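Local coordinates for beta-galactosidase (Geobacillus stearothermophilus, PDB 5DFA), which probably hydrolyses terminal non-reducing beta-D-galactose residues of beta-D-galactosides, as a zinc-containing member of glycoside hydrolase family 42, at residues I136-A141 against I240-E245; F318-C323 against D355-F360; F621-K626 against A652-E657; M341-S346 against V391-K396. The protein carries 1 engineered substitution. One frame throughout, in Å; residues are numbered along the deposited sequence.

Contacts 1, 2 and 4 belong to the catalytic beta/alpha barrel, and contact 3 to the small C-terminal sheets. Contact 2 joins the seventh and eighth barrel strands and holds engineered Ala322, at the predicted nucleophile position, its side chain about 6 Å from that of Glu158, the predicted proton donor. Contact 4 packs two helices outside strand 354-359; its centre is about 12 Å from that of contact 2, and the two probably share a hydrogen bond between Tyr359 OH and His342 NE2 (3.0 Å). Contact 1 pairs helices further round the barrel, its centre about 24 Å from that of contact 2. Contacts 1 and 3 are the most distant, with about 51 Å between centres.

Contact 1 (I136-A141 against I240-E245); sequences INRLLA and IVPLRE
Pro242 and Arg138 bury more surface here than any other pair, the proline ring turned toward helix 127-144 and the arginine folded across it. Pro242 CB sits over the centre of one guanidinium face, 3.6 Å from Arg138 CZ, while Pro242 CG rests 3.7 Å from the backbone Arg138 N. The arginine sends CG anti to its amide nitrogen and bends at chi3 (-55°), which lays the guanidinium over the ring. Its edge then meets Glu245 OE1, which lies in the guanidinium plane 3.4 Å from both Arg138 NH1 and Arg138 NH2. These two long, weak hydrogen bonds make up a salt bridge on the more exposed side of the contact, with the carboxylate turned 54° against the guanidinium. A leucine in place of Arg138 would probably leave Glu245 without this positive partner and Pro242 CB without its flat cover. On the buried side, Asn137 CB lies 4.1 Å from Pro242 CG and 4.2 Å from Leu243 CD1, while Asn137 ND2 bonds to Glu239. Ala141 CB approaches Leu243 CD1 at 4.4 Å, and both side chains also touch Trp153 of strand 150-154. The short helical segments approach to 8.7 Å between axes and cross at -24°, a nearly parallel packing of neighbouring helices on the outside of a TIM barrel.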
loop_
_atom_site.group_PDB
_atom_site.type_symbol
_atom_site.label_atom_id
_atom_site.label_comp_id
_atom_site.label_asym_id
_atom_site.label_seq_id
_atom_site.Cartn_x
_atom_site.Cartn_y
_atom_site.Cartn_z
ATOM N N ILE A 136 27.311 16.667 -28.116
ATOM C CA ILE A 136 26.302 17.708 -28.265
ATOM C C ILE A 136 26.638 18.922 -27.396
ATOM O O ILE A 136 26.322 20.056 -27.756
ATOM C CB ILE A 136 24.884 17.174 -27.927
ATOM C CG1 ILE A 136 23.812 18.198 -28.309
ATOM C CG2 ILE A 136 24.771 16.776 -26.462
ATOM C CD1 ILE A 136 23.713 18.447 -29.796
ATOM N N ASN A 137 27.301 18.684 -26.267
ATOM C CA ASN A 137 27.756 19.771 -25.407
ATOM C C ASN A 137 28.850 20.583 -26.086
ATOM O O ASN A 137 28.883 21.809 -25.983
ATOM C CB ASN A 137 28.259 19.231 -24.067
ATOM C CG ASN A 137 27.137 18.724 -23.184
ATOM O OD1 ASN A 137 25.978 18.679 -23.596
ATOM N ND2 ASN A 137 27.478 18.328 -21.962
ATOM N N ARG A 138 29.743 19.887 -26.782
ATOM C CA ARG A 138 30.830 20.537 -27.503
ATOM C C ARG A 138 30.289 21.408 -28.630
ATOM O O ARG A 138 30.768 22.521 -28.848
ATOM C CB ARG A 138 31.806 19.496 -28.057
ATOM C CG ARG A 138 32.966 20.089 -28.840
ATOM C CD ARG A 138 34.011 19.034 -29.161
ATOM N NE ARG A 138 34.476 18.349 -27.958
ATOM C CZ ARG A 138 35.447 18.798 -27.172
ATOM N NH1 ARG A 138 36.066 19.936 -27.457
ATOM N NH2 ARG A 138 35.803 18.107 -26.096
ATOM N N LEU A 139 29.288 20.898 -29.342
ATOM C CA LEU A 139 28.641 21.653 -30.409
ATOM C C LEU A 139 28.023 22.939 -29.871
ATOM O O LEU A 139 28.153 24.003 -30.477
ATOM C CB LEU A 139 27.572 20.803 -31.098
ATOM C CG LEU A 139 28.074 19.617 -31.922
ATOM C CD1 LEU A 139 26.918 18.931 -32.626
ATOM C CD2 LEU A 139 29.125 20.066 -32.925
ATOM N N LEU A 140 27.354 22.830 -28.727
ATOM C CA LEU A 140 26.750 23.986 -28.076
ATOM C C LEU A 140 27.815 24.990 -27.644
ATOM O O LEU A 140 27.642 26.198 -27.806
ATOM C CB LEU A 140 25.918 23.549 -26.868
ATOM C CG LEU A 140 24.600 22.831 -27.162
ATOM C CD1 LEU A 140 23.922 22.405 -25.868
ATOM C CD2 LEU A 140 23.678 23.715 -27.987
ATOM N N ALA A 141 28.915 24.483 -27.100
ATOM C CA ALA A 141 30.006 25.335 -26.637
ATOM C C ALA A 141 30.705 26.025 -27.804
ATOM O O ALA A 141 31.175 27.156 -27.676
ATOM C CB ALA A 141 31.003 24.524 -25.825
ATOM N N ILE A 240 31.135 18.220 -18.901
ATOM C CA ILE A 240 31.661 19.581 -18.867
ATOM C C ILE A 240 33.087 19.714 -19.394
ATOM O O ILE A 240 33.696 20.779 -19.272
ATOM C CB ILE A 240 31.625 20.148 -17.435
ATOM C CG1 ILE A 240 32.654 19.440 -16.553
ATOM C CG2 ILE A 240 30.230 20.017 -16.851
ATOM C CD1 ILE A 240 32.845 20.090 -15.201
ATOM N N VAL A 241 33.621 18.644 -19.977
ATOM C CA VAL A 241 34.963 18.696 -20.554
ATOM C C VAL A 241 35.074 19.753 -21.666
ATOM O O VAL A 241 35.987 20.578 -21.628
ATOM C CB VAL A 241 35.407 17.317 -21.099
ATOM C CG1 VAL A 241 36.674 17.452 -21.933
ATOM C CG2 VAL A 241 35.618 16.336 -19.956
ATOM N N PRO A 242 34.149 19.754 -22.649
ATOM C CA PRO A 242 34.285 20.821 -23.649
ATOM C C PRO A 242 33.882 22.188 -23.104
ATOM O O PRO A 242 34.258 23.214 -23.669
ATOM C CB PRO A 242 33.335 20.379 -24.762
ATOM C CG PRO A 242 32.294 19.592 -24.060
ATOM C CD PRO A 242 33.013 18.864 -22.962
ATOM N N LEU A 243 33.116 22.193 -22.017
ATOM C CA LEU A 243 32.695 23.437 -21.383
ATOM C C LEU A 243 33.891 24.145 -20.756
ATOM O O LEU A 243 34.064 25.353 -20.918
ATOM C CB LEU A 243 31.619 23.171 -20.327
ATOM C CG LEU A 243 30.148 23.169 -20.760
ATOM C CD1 LEU A 243 29.942 22.484 -22.106
ATOM C CD2 LEU A 243 29.285 22.518 -19.691
ATOM N N ARG A 244 34.717 23.385 -20.044
ATOM C CA ARG A 244 35.927 23.924 -19.436
ATOM C C ARG A 244 36.945 24.330 -20.496
ATOM O O ARG A 244 37.665 25.315 -20.336
ATOM C CB ARG A 244 36.552 22.905 -18.481
ATOM C CG ARG A 244 35.720 22.605 -17.245
ATOM C CD ARG A 244 35.303 23.887 -16.543
ATOM N NE ARG A 244 34.996 23.665 -15.134
ATOM C CZ ARG A 244 34.438 24.574 -14.340
ATOM N NH1 ARG A 244 34.119 25.769 -14.817
ATOM N NH2 ARG A 244 34.198 24.287 -13.068
ATOM N N GLU A 245 36.995 23.564 -21.581
ATOM C CA GLU A 245 37.977 23.788 -22.635
ATOM C C GLU A 245 37.663 25.022 -23.477
ATOM O O GLU A 245 38.522 25.882 -23.672
ATOM C CB GLU A 245 38.075 22.556 -23.539
ATOM C CG GLU A 245 38.825 21.386 -22.919
ATOM C CD GLU A 245 38.888 20.178 -23.836
ATOM O OE1 GLU A 245 38.266 20.216 -24.919
ATOM O OE2 GLU A 245 39.561 19.189 -23.473
#

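Contact 2 (F318-C323 against D355-F360); sequences FLLMAC and DSILYF. Engineered in segment 318-323: Ala322 (natural residue Glu).
Two neighbouring parallel strands meet here, the seventh and eighth of the TIM barrel, joined through helix 341-351 in a beta-alpha-beta crossover. Their short axes approach to 4.3 Å, with a 31° angle between them; the backbone pairing is uneven. It is sound near the two ends: Asp355 N donates to Phe318 O (3.0 Å) almost straight along the carbonyl bond, and Phe360 N donates to Cys323 O (3.0 Å), tilted 32° from the carbonyl plane. From strand 354-359, Leu320 O receives two weak bonds, donated by Leu358 N and by Ser356 OG. Ser356 OG stands between its own backbone nitrogen and carbonyl carbon, which turns it to Leu320 and also places it 3.4 Å from Leu319 CD2. On the helix-facing side, Leu320 CD2 meets Ile357 CD1 at 4.1 Å, and both side chains pack on Met349. Met321 and Leu358 lie side by side pointing the same way, Met321 SD 3.7 Å from Leu358 CD1. Engineered Ala322 replaces a glutamate, the predicted nucleophile; the methyl that remains packs on the CB of Phe360, whose ring meets His373 edge-to-face. Tyr359 turns outward, its hydroxyl bonded to His17. Cys323 SG comes to the rim of the tyrosine ring, 3.7 Å from Tyr359 CD1, in a sulfur-aromatic contact 79° off the ring normal.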
loop_
_atom_site.group_PDB
_atom_site.type_symbol
_atom_site.label_atom_id
_atom_site.label_comp_id
_atom_site.label_asym_id
_atom_site.label_seq_id
_atom_site.Cartn_x
_atom_site.Cartn_y
_atom_site.Cartn_z
ATOM N N PHE A 318 23.848 31.584 -3.608
ATOM C CA PHE A 318 23.378 30.504 -4.466
ATOM C C PHE A 318 22.355 31.055 -5.450
ATOM O O PHE A 318 22.064 32.250 -5.447
ATOM C CB PHE A 318 22.783 29.354 -3.642
ATOM C CG PHE A 318 21.520 29.710 -2.905
ATOM C CD1 PHE A 318 21.574 30.256 -1.632
ATOM C CD2 PHE A 318 20.277 29.475 -3.473
ATOM C CE1 PHE A 318 20.414 30.578 -0.949
ATOM C CE2 PHE A 318 19.115 29.793 -2.795
ATOM C CZ PHE A 318 19.183 30.345 -1.531
ATOM N N LEU A 319 21.811 30.186 -6.293
ATOM C CA LEU A 319 20.845 30.616 -7.295
ATOM C C LEU A 319 19.597 29.745 -7.286
ATOM O O LEU A 319 19.666 28.555 -7.572
ATOM C CB LEU A 319 21.472 30.592 -8.691
ATOM C CG LEU A 319 22.621 31.559 -8.980
ATOM C CD1 LEU A 319 23.075 31.419 -10.423
ATOM C CD2 LEU A 319 22.215 32.993 -8.683
ATOM N N LEU A 320 18.456 30.337 -6.954
ATOM C CA LEU A 320 17.192 29.635 -7.121
ATOM C C LEU A 320 16.989 29.381 -8.608
ATOM O O LEU A 320 16.697 30.305 -9.365
ATOM C CB LEU A 320 16.027 30.437 -6.545
ATOM C CG LEU A 320 14.676 29.718 -6.538
ATOM C CD1 LEU A 320 14.704 28.522 -5.597
ATOM C CD2 LEU A 320 13.553 30.675 -6.166
ATOM N N MET A 321 17.168 28.133 -9.026
ATOM C CA MET A 321 17.088 27.791 -10.441
ATOM C C MET A 321 15.642 27.599 -10.882
ATOM O O MET A 321 15.303 27.834 -12.043
ATOM C CB MET A 321 17.905 26.530 -10.737
ATOM C CG MET A 321 18.019 26.195 -12.217
ATOM S SD MET A 321 18.658 27.568 -13.199
ATOM C CE MET A 321 20.251 27.831 -12.423
ATOM N N ALA A 322 14.790 27.176 -9.955
ATOM C CA ALA A 322 13.383 26.973 -10.277
ATOM C C ALA A 322 12.471 27.061 -9.060
ATOM O O ALA A 322 12.794 26.571 -7.977
ATOM C CB ALA A 322 13.193 25.633 -10.974
ATOM N N CYS A 323 11.331 27.709 -9.263
ATOM C CA CYS A 323 10.224 27.701 -8.320
ATOM C C CYS A 323 8.978 27.989 -9.140
ATOM O O CYS A 323 9.084 28.419 -10.287
ATOM C CB CYS A 323 10.411 28.739 -7.212
ATOM S SG CYS A 323 10.219 30.455 -7.747
ATOM N N ASP A 355 20.852 34.970 -5.299
ATOM C CA ASP A 355 21.024 36.122 -6.176
ATOM C C ASP A 355 20.165 35.992 -7.428
ATOM O O ASP A 355 20.491 36.558 -8.472
ATOM C CB ASP A 355 22.492 36.295 -6.573
ATOM C CG ASP A 355 23.297 37.040 -5.528
ATOM O OD1 ASP A 355 22.688 37.587 -4.585
ATOM O OD2 ASP A 355 24.537 37.090 -5.658
ATOM N N SER A 356 19.070 35.246 -7.322
ATOM C CA SER A 356 18.188 35.038 -8.464
ATOM C C SER A 356 16.800 34.553 -8.066
ATOM O O SER A 356 16.629 33.864 -7.060
ATOM C CB SER A 356 18.809 34.036 -9.440
ATOM O OG SER A 356 18.869 32.740 -8.872
ATOM N N ILE A 357 15.811 34.930 -8.868
ATOM C CA ILE A 357 14.477 34.354 -8.782
ATOM C C ILE A 357 14.115 33.785 -10.148
ATOM O O ILE A 357 13.741 34.521 -11.061
ATOM C CB ILE A 357 13.421 35.387 -8.343
ATOM C CG1 ILE A 357 13.715 35.883 -6.927
ATOM C CG2 ILE A 357 12.029 34.778 -8.393
ATOM C CD1 ILE A 357 13.577 34.811 -5.867
ATOM N N LEU A 358 14.252 32.472 -10.294
ATOM C CA LEU A 358 13.991 31.822 -11.570
ATOM C C LEU A 358 12.808 30.870 -11.466
ATOM O O LEU A 358 12.619 30.207 -10.445
ATOM C CB LEU A 358 15.234 31.078 -12.055
ATOM C CG LEU A 358 16.428 31.979 -12.377
ATOM C CD1 LEU A 358 17.651 31.148 -12.735
ATOM C CD2 LEU A 358 16.078 32.946 -13.499
ATOM N N TYR A 359 12.016 30.807 -12.530
ATOM C CA TYR A 359 10.785 30.031 -12.511
ATOM C C TYR A 359 10.821 28.810 -13.414
ATOM O O TYR A 359 11.503 28.792 -14.438
ATOM C CB TYR A 359 9.594 30.897 -12.937
ATOM C CG TYR A 359 9.459 32.206 -12.204
ATOM C CD1 TYR A 359 9.363 32.245 -10.822
ATOM C CD2 TYR A 359 9.399 33.409 -12.899
ATOM C CE1 TYR A 359 9.233 33.441 -10.152
ATOM C CE2 TYR A 359 9.266 34.611 -12.236
ATOM C CZ TYR A 359 9.182 34.621 -10.860
ATOM O OH TYR A 359 9.050 35.815 -10.190
ATOM N N PHE A 360 10.075 27.784 -13.024
ATOM C CA PHE A 360 9.573 26.835 -13.997
ATOM C C PHE A 360 8.060 26.988 -14.049
ATOM O O PHE A 360 7.372 26.751 -13.057
ATOM C CB PHE A 360 9.948 25.391 -13.670
ATOM C CG PHE A 360 9.535 24.418 -14.739
ATOM C CD1 PHE A 360 10.393 24.111 -15.782
ATOM C CD2 PHE A 360 8.275 23.840 -14.725
ATOM C CE1 PHE A 360 10.011 23.232 -16.777
ATOM C CE2 PHE A 360 7.887 22.964 -15.716
ATOM C CZ PHE A 360 8.756 22.659 -16.744
#

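Contact 3 (F621-K626 against A652-E657); sequences FVKHEK and AVVLEE
Lys623 O accepts the shortest hydrogen bond across this contact, from Val654 N at 3.0 Å, with the donor in the carbonyl plane on a lone pair. The return bond from Lys623 N to Val654 O makes Lys623 and Val654 a hydrogen-bonded antiparallel pair, joining the short edge strand 622-623 to strand 651-656, the middle of a three-stranded sheet in the C-terminal region. Val653 CA adds a CA-H...O contact to the same Lys623 carbonyl. On the buried face, Val622 and Val653 touch through their CG1 methyls at 3.5 Å. The other Val622 methyl, CG2, lies alongside Leu655 CD2, and both residues pack on Ile643 of strand 638-645. Val653 CG2 turns to His624 CB (3.8 Å), and the histidine ring leads away to Asp453 and, through ND1, to Glu625 O. A glycine replacing Val653 would probably open a gap between Val622 and His624, since both methyls that touch them would be lost. The opposite face is more exposed: Lys623 CB and Val654 CB stand 3.8 Å apart. Glu656 bends at chi2 (-57°), carrying its OE2 back to within 4.0 Å of Lys623 CB. Beside it, Glu656 CG lies in the plane of the Phe621 ring, at the edge, 3.9 Å from Phe621 CD2.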
loop_
_atom_site.group_PDB
_atom_site.type_symbol
_atom_site.label_atom_id
_atom_site.label_comp_id
_atom_site.label_asym_id
_atom_site.label_seq_id
_atom_site.Cartn_x
_atom_site.Cartn_y
_atom_site.Cartn_z
ATOM N N PHE A 621 18.198 43.750 15.144
ATOM C CA PHE A 621 17.073 43.350 15.977
ATOM C C PHE A 621 15.805 44.090 15.582
ATOM O O PHE A 621 15.790 45.316 15.479
ATOM C CB PHE A 621 17.360 43.586 17.460
ATOM C CG PHE A 621 16.168 43.338 18.345
ATOM C CD1 PHE A 621 15.810 42.047 18.697
ATOM C CD2 PHE A 621 15.398 44.392 18.810
ATOM C CE1 PHE A 621 14.711 41.812 19.504
ATOM C CE2 PHE A 621 14.297 44.163 19.616
ATOM C CZ PHE A 621 13.954 42.872 19.964
ATOM N N VAL A 622 14.740 43.328 15.362
ATOM C CA VAL A 622 13.433 43.891 15.069
ATOM C C VAL A 622 12.389 43.236 15.967
ATOM O O VAL A 622 12.294 42.011 16.024
ATOM C CB VAL A 622 13.046 43.696 13.591
ATOM C CG1 VAL A 622 11.695 44.316 13.320
ATOM C CG2 VAL A 622 14.100 44.303 12.675
ATOM N N LYS A 623 11.616 44.051 16.677
ATOM C CA LYS A 623 10.606 43.532 17.593
ATOM C C LYS A 623 9.382 43.038 16.829
ATOM O O LYS A 623 8.778 43.786 16.060
ATOM C CB LYS A 623 10.204 44.602 18.610
ATOM C CG LYS A 623 9.400 44.071 19.785
ATOM C CD LYS A 623 9.107 45.171 20.793
ATOM C CE LYS A 623 8.504 44.608 22.071
ATOM N NZ LYS A 623 7.186 43.959 21.830
ATOM N N HIS A 624 9.021 41.777 17.045
ATOM C CA HIS A 624 7.895 41.174 16.339
ATOM C C HIS A 624 7.339 39.965 17.082
ATOM O O HIS A 624 7.974 39.437 17.996
ATOM C CB HIS A 624 8.312 40.762 14.924
ATOM C CG HIS A 624 9.409 39.742 14.890
ATOM N ND1 HIS A 624 9.196 38.408 15.163
ATOM C CD2 HIS A 624 10.730 39.861 14.611
ATOM C CE1 HIS A 624 10.337 37.750 15.059
ATOM N NE2 HIS A 624 11.283 38.609 14.723
ATOM N N GLU A 625 6.147 39.532 16.682
ATOM C CA GLU A 625 5.557 38.311 17.214
ATOM C C GLU A 625 6.010 37.121 16.379
ATOM O O GLU A 625 6.735 37.287 15.396
ATOM C CB GLU A 625 4.030 38.403 17.226
ATOM C CG GLU A 625 3.479 39.607 17.975
ATOM C CD GLU A 625 3.839 39.602 19.449
ATOM O OE1 GLU A 625 3.999 38.504 20.023
ATOM O OE2 GLU A 625 3.963 40.698 20.033
ATOM N N LYS A 626 5.586 35.923 16.765
ATOM C CA LYS A 626 5.934 34.724 16.013
ATOM C C LYS A 626 5.272 34.738 14.641
ATOM O O LYS A 626 4.149 35.221 14.488
ATOM C CB LYS A 626 5.533 33.465 16.783
ATOM C CG LYS A 626 6.241 33.311 18.117
ATOM C CD LYS A 626 6.197 31.875 18.606
ATOM C CE LYS A 626 7.036 31.701 19.861
ATOM N NZ LYS A 626 8.382 32.319 19.708
ATOM N N ALA A 652 2.165 43.875 14.006
ATOM C CA ALA A 652 2.876 45.041 14.516
ATOM C C ALA A 652 4.365 44.746 14.661
ATOM O O ALA A 652 4.756 43.712 15.203
ATOM C CB ALA A 652 2.287 45.481 15.847
ATOM N N VAL A 653 5.190 45.669 14.179
ATOM C CA VAL A 653 6.635 45.479 14.140
ATOM C C VAL A 653 7.361 46.775 14.503
ATOM O O VAL A 653 7.002 47.848 14.020
ATOM C CB VAL A 653 7.081 44.982 12.744
ATOM C CG1 VAL A 653 8.492 45.434 12.421
ATOM C CG2 VAL A 653 6.954 43.466 12.655
ATOM N N VAL A 654 8.377 46.675 15.357
ATOM C CA VAL A 654 9.083 47.859 15.841
ATOM C C VAL A 654 10.553 47.898 15.420
ATOM O O VAL A 654 11.342 47.028 15.794
ATOM C CB VAL A 654 9.013 47.959 17.377
ATOM C CG1 VAL A 654 9.833 49.142 17.870
ATOM C CG2 VAL A 654 7.567 48.076 17.835
ATOM N N LEU A 655 10.909 48.919 14.645
ATOM C CA LEU A 655 12.298 49.164 14.267
ATOM C C LEU A 655 12.973 50.068 15.292
ATOM O O LEU A 655 12.551 51.207 15.496
ATOM C CB LEU A 655 12.377 49.800 12.878
ATOM C CG LEU A 655 12.035 48.923 11.673
ATOM C CD1 LEU A 655 11.534 49.779 10.525
ATOM C CD2 LEU A 655 13.249 48.115 11.245
ATOM N N GLU A 656 14.021 49.563 15.935
ATOM C CA GLU A 656 14.701 50.320 16.980
ATOM C C GLU A 656 15.588 51.415 16.392
ATOM O O GLU A 656 15.299 52.601 16.545
ATOM C CB GLU A 656 15.523 49.384 17.868
ATOM C CG GLU A 656 14.737 48.192 18.401
ATOM C CD GLU A 656 13.496 48.593 19.184
ATOM O OE1 GLU A 656 13.481 49.693 19.777
ATOM O OE2 GLU A 656 12.529 47.803 19.205
ATOM N N GLU A 657 16.667 51.020 15.724
ATOM C CA GLU A 657 17.517 51.985 15.037
ATOM C C GLU A 657 16.776 52.588 13.852
ATOM O O GLU A 657 15.942 51.930 13.231
ATOM C CB GLU A 657 18.820 51.340 14.561
ATOM C CG GLU A 657 19.786 50.955 15.669
ATOM C CD GLU A 657 19.722 49.482 16.013
ATOM O OE1 GLU A 657 18.601 48.946 16.139
ATOM O OE2 GLU A 657 20.795 48.857 16.150
HETATM O O HOH W 1 20.143 45.564 16.297
#

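Contact 4 (M341-S346 against V391-K396); sequences MHFLSS and VAEVGK
Phe343 lays one ring face against the side chain of Glu393 where two outer helices of the TIM barrel, 341-351 and 386-398, pack at -35°, their short segments approaching to 9.3 Å between axes. The phenylalanine holds CG anti to its amide nitrogen (chi1 -169°), which swings the ring across to the other helix. Glu393 stretches beyond CG with its carboxylate only 21° from the ring plane, and Glu393 OE2 stands 3.7 Å above one face of the Phe343 ring, offset toward the rim. The ring edge abuts the backbone, with Phe343 CE2 3.5 Å from Glu393 O. Val394 is the wedge between the aromatic groups: Val394 CG2 lies 3.6 Å from Phe343 CD2 and 3.8 Å from His342 CD2. His342 crosses Val394 at about a right angle and reaches past it, with CG anti to the backbone N, so that His342 NE2 probably bonds Tyr359 OH of the barrel strand; its ND1 is bonded to Lys337. Ser346 OG also reaches Val394 CG2, at 4.0 Å. The same hydroxyl, Ser346 OG, donates to His342 O at 2.7 Å, approaching from the opposite face of the carbonyl plane to Ser346 N.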
loop_
_atom_site.group_PDB
_atom_site.type_symbol
_atom_site.label_atom_id
_atom_site.label_comp_id
_atom_site.label_asym_id
_atom_site.label_seq_id
_atom_site.Cartn_x
_atom_site.Cartn_y
_atom_site.Cartn_z
ATOM N N MET A 341 1.775 35.888 -1.551
ATOM C CA MET A 341 2.633 34.774 -1.153
ATOM C C MET A 341 3.853 34.609 -2.054
ATOM O O MET A 341 4.949 34.317 -1.572
ATOM C CB MET A 341 1.831 33.469 -1.130
ATOM C CG MET A 341 2.662 32.235 -0.807
ATOM S SD MET A 341 3.647 32.419 0.692
ATOM C CE MET A 341 2.366 32.412 1.938
ATOM N N HIS A 342 3.670 34.799 -3.357
ATOM C CA HIS A 342 4.778 34.637 -4.293
ATOM C C HIS A 342 5.856 35.690 -4.074
ATOM O O HIS A 342 7.048 35.387 -4.119
ATOM C CB HIS A 342 4.294 34.697 -5.739
ATOM C CG HIS A 342 5.402 34.579 -6.736
ATOM N ND1 HIS A 342 6.223 33.474 -6.803
ATOM C CD2 HIS A 342 5.842 35.432 -7.690
ATOM C CE1 HIS A 342 7.114 33.648 -7.761
ATOM N NE2 HIS A 342 6.905 34.828 -8.316
ATOM N N PHE A 343 5.430 36.929 -3.850
ATOM C CA PHE A 343 6.356 38.011 -3.547
ATOM C C PHE A 343 7.089 37.703 -2.249
ATOM O O PHE A 343 8.301 37.888 -2.142
ATOM C CB PHE A 343 5.614 39.346 -3.443
ATOM C CG PHE A 343 6.518 40.544 -3.400
ATOM C CD1 PHE A 343 6.949 41.062 -2.188
ATOM C CD2 PHE A 343 6.935 41.155 -4.570
ATOM C CE1 PHE A 343 7.782 42.164 -2.146
ATOM C CE2 PHE A 343 7.767 42.258 -4.535
ATOM C CZ PHE A 343 8.191 42.764 -3.322
ATOM N N LEU A 344 6.333 37.217 -1.271
ATOM C CA LEU A 344 6.862 36.870 0.043
ATOM C C LEU A 344 7.936 35.786 -0.030
ATOM O O LEU A 344 9.018 35.938 0.538
ATOM C CB LEU A 344 5.715 36.419 0.952
ATOM C CG LEU A 344 6.028 35.784 2.306
ATOM C CD1 LEU A 344 6.904 36.680 3.164
ATOM C CD2 LEU A 344 4.732 35.449 3.029
ATOM N N SER A 345 7.636 34.697 -0.731
ATOM C CA SER A 345 8.570 33.581 -0.847
ATOM C C SER A 345 9.795 33.965 -1.670
ATOM O O SER A 345 10.903 33.497 -1.401
ATOM C CB SER A 345 7.881 32.363 -1.467
ATOM O OG SER A 345 7.492 32.618 -2.805
ATOM N N SER A 346 9.590 34.815 -2.671
ATOM C CA SER A 346 10.688 35.284 -3.510
ATOM C C SER A 346 11.668 36.116 -2.693
ATOM O O SER A 346 12.884 35.975 -2.831
ATOM C CB SER A 346 10.157 36.099 -4.690
ATOM O OG SER A 346 9.306 35.316 -5.509
ATOM N N VAL A 391 4.261 38.393 -10.567
ATOM C CA VAL A 391 5.593 38.141 -11.108
ATOM C C VAL A 391 6.245 39.471 -11.472
ATOM O O VAL A 391 7.418 39.705 -11.176
ATOM C CB VAL A 391 5.548 37.219 -12.347
ATOM C CG1 VAL A 391 6.832 37.335 -13.156
ATOM C CG2 VAL A 391 5.306 35.778 -11.931
ATOM N N ALA A 392 5.463 40.345 -12.099
ATOM C CA ALA A 392 5.931 41.672 -12.477
ATOM C C ALA A 392 6.272 42.511 -11.248
ATOM O O ALA A 392 7.229 43.284 -11.264
ATOM C CB ALA A 392 4.887 42.379 -13.327
ATOM N N GLU A 393 5.484 42.355 -10.188
ATOM C CA GLU A 393 5.744 43.053 -8.932
ATOM C C GLU A 393 7.090 42.631 -8.356
ATOM O O GLU A 393 7.856 43.462 -7.866
ATOM C CB GLU A 393 4.633 42.784 -7.915
ATOM C CG GLU A 393 4.860 43.458 -6.569
ATOM C CD GLU A 393 3.882 42.997 -5.504
ATOM O OE1 GLU A 393 3.000 42.172 -5.822
ATOM O OE2 GLU A 393 3.999 43.459 -4.349
ATOM N N VAL A 394 7.368 41.332 -8.419
ATOM C CA VAL A 394 8.644 40.795 -7.964
ATOM C C VAL A 394 9.788 41.374 -8.788
ATOM O O VAL A 394 10.769 41.874 -8.237
ATOM C CB VAL A 394 8.676 39.253 -8.049
ATOM C CG1 VAL A 394 10.081 38.731 -7.798
ATOM C CG2 VAL A 394 7.688 38.645 -7.063
ATOM N N GLY A 395 9.647 41.317 -10.110
ATOM C CA GLY A 395 10.656 41.836 -11.015
ATOM C C GLY A 395 10.914 43.317 -10.821
ATOM O O GLY A 395 12.054 43.775 -10.908
ATOM N N LYS A 396 9.848 44.065 -10.555
ATOM C CA LYS A 396 9.953 45.497 -10.302
ATOM C C LYS A 396 10.768 45.756 -9.040
ATOM O O LYS A 396 11.609 46.654 -9.003
ATOM C CB LYS A 396 8.559 46.118 -10.177
ATOM C CG LYS A 396 8.530 47.636 -10.253
ATOM C CD LYS A 396 7.107 48.138 -10.450
ATOM C CE LYS A 396 7.030 49.656 -10.386
ATOM N NZ LYS A 396 7.373 50.174 -9.035
#